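Local coordinates for protein alanine glyoxylate transaminase (Thermococcus litoralis, PDB 2ZC0) that probably catalyses the pyridoxal phosphate-dependent transfer of an amino group from alanine to glyoxylate, as a homodimeric aminotransferase of class I, at residues K317-H322 and V337-P342. Numbering follows the deposited sequence.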
# COMPACT_ATOMS: atom_id res chain seq x y z
N LYS A 317 48.73 2.60 5.74
CA LYS A 317 50.10 2.31 6.16
C LYS A 317 50.07 1.47 7.43
O LYS A 317 50.76 0.45 7.53
CB LYS A 317 50.89 3.59 6.48
CG LYS A 317 51.59 4.28 5.32
CD LYS A 317 52.71 5.19 5.85
CE LYS A 317 52.85 6.48 5.04
NZ LYS A 317 51.68 7.40 5.22
N ALA A 318 49.28 1.91 8.39
CA ALA A 318 49.16 1.22 9.66
C ALA A 318 48.63 -0.19 9.47
O ALA A 318 49.13 -1.13 10.07
CB ALA A 318 48.25 2.01 10.59
N LEU A 319 47.61 -0.33 8.63
CA LEU A 319 47.00 -1.64 8.38
C LEU A 319 47.97 -2.62 7.73
O LEU A 319 48.14 -3.74 8.21
CB LEU A 319 45.75 -1.49 7.51
CG LEU A 319 44.45 -1.09 8.22
CD1 LEU A 319 43.42 -0.67 7.19
CD2 LEU A 319 43.93 -2.26 9.05
N GLU A 320 48.60 -2.19 6.65
CA GLU A 320 49.54 -3.04 5.92
C GLU A 320 50.76 -3.38 6.77
O GLU A 320 51.39 -4.42 6.58
CB GLU A 320 49.96 -2.34 4.62
CG GLU A 320 50.00 -3.26 3.41
CD GLU A 320 49.39 -2.61 2.17
OE1 GLU A 320 49.69 -1.43 1.90
OE2 GLU A 320 48.61 -3.30 1.46
N ASN A 321 51.06 -2.50 7.73
CA ASN A 321 52.19 -2.69 8.63
C ASN A 321 51.89 -3.63 9.79
O ASN A 321 52.74 -4.42 10.19
CB ASN A 321 52.65 -1.33 9.17
CG ASN A 321 53.74 -1.45 10.21
OD1 ASN A 321 54.36 -2.51 10.37
ND2 ASN A 321 53.99 -0.35 10.94
N HIS A 322 50.68 -3.55 10.34
CA HIS A 322 50.30 -4.39 11.47
C HIS A 322 49.38 -5.57 11.14
O HIS A 322 49.28 -6.50 11.93
CB HIS A 322 49.69 -3.52 12.57
CG HIS A 322 50.58 -2.41 13.03
ND1 HIS A 322 50.77 -2.11 14.36
CD2 HIS A 322 51.34 -1.53 12.33
CE1 HIS A 322 51.61 -1.09 14.46
NE2 HIS A 322 51.96 -0.72 13.25
N VAL A 337 37.07 2.29 4.86
CA VAL A 337 37.94 1.19 4.47
C VAL A 337 37.22 -0.02 5.03
O VAL A 337 36.80 -0.01 6.19
CB VAL A 337 39.34 1.27 5.12
CG1 VAL A 337 40.12 -0.03 4.86
CG2 VAL A 337 40.10 2.47 4.55
N MET A 338 37.01 -1.05 4.21
CA MET A 338 36.36 -2.25 4.72
C MET A 338 37.44 -3.26 5.04
O MET A 338 38.18 -3.70 4.15
CB MET A 338 35.40 -2.86 3.70
CG MET A 338 34.58 -4.02 4.28
SD MET A 338 33.27 -3.43 5.43
CE MET A 338 31.86 -3.55 4.38
N PHE A 339 37.52 -3.61 6.31
CA PHE A 339 38.47 -4.58 6.83
C PHE A 339 37.75 -5.91 6.95
O PHE A 339 36.57 -5.95 7.30
CB PHE A 339 38.94 -4.14 8.22
CG PHE A 339 39.94 -5.07 8.84
CD1 PHE A 339 41.28 -5.02 8.48
CD2 PHE A 339 39.53 -5.99 9.80
CE1 PHE A 339 42.21 -5.87 9.06
CE2 PHE A 339 40.46 -6.86 10.39
CZ PHE A 339 41.80 -6.79 10.02
N PHE A 340 38.45 -7.00 6.68
CA PHE A 340 37.84 -8.31 6.76
C PHE A 340 38.55 -9.20 7.77
O PHE A 340 39.78 -9.30 7.77
CB PHE A 340 37.86 -8.98 5.39
CG PHE A 340 36.95 -8.34 4.39
CD1 PHE A 340 35.63 -8.76 4.26
CD2 PHE A 340 37.41 -7.31 3.57
CE1 PHE A 340 34.78 -8.16 3.33
CE2 PHE A 340 36.56 -6.71 2.64
CZ PHE A 340 35.25 -7.14 2.52
N LEU A 341 37.76 -9.84 8.63
CA LEU A 341 38.28 -10.77 9.62
C LEU A 341 38.38 -12.08 8.84
O LEU A 341 37.98 -12.14 7.67
CB LEU A 341 37.28 -10.92 10.77
CG LEU A 341 37.39 -10.03 12.01
CD1 LEU A 341 37.75 -8.61 11.65
CD2 LEU A 341 36.07 -10.08 12.77
N PRO A 342 38.93 -13.14 9.45
CA PRO A 342 39.04 -14.41 8.74
C PRO A 342 37.63 -14.91 8.41
O PRO A 342 36.69 -14.62 9.14
CB PRO A 342 39.74 -15.32 9.74
CG PRO A 342 40.62 -14.36 10.47
CD PRO A 342 39.68 -13.20 10.72
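Leu319 straddles Val337 and Phe339 with its forked end, one methyl given to each. Leu319 CD1 meets Val337 CG1 tip to tip at 4.1 Å; Leu319 CD2 lies 3.9 Å from Phe339 CD1. Leu319 CD2 is also 4.0 Å from Phe339 CE1, so this methyl sits near the CD1–CE1 bond of the ring, approaching obliquely. All three residues are apolar and buried, and the approaches are at van der Waals distance; the joint is therefore hydrophobic packing. It is also small, burying 110 Å² over both sides, and the backbones stay well apart, with 9.2 Å between CA of Leu319 and CA of Phe339. Phe339 contributes through a first torsion of -180°, which sets CG opposite the backbone N and carries the ring out to the leucine; Val337 turns CG1, likewise opposite its own N, into the contact. Val337 and Phe339 can both serve because, two residues apart on an extended strand, they project from the same side. Met338, between them, faces the other way and packs on Pro187. The contact joins the last turn of the long helix 295-322 to strand 336-340, which pairs antiparallel with strand 377-381, in a region away from the cofactor: the Val337 side chain is about 14 Å from the bound PMP. Helix 389-404 closes the cluster, with Ile394 touching Leu319, and the rings of Tyr401 and Phe339 meet with their planes at about 75°, while Leu380 of strand 377-381 also packs on Phe339.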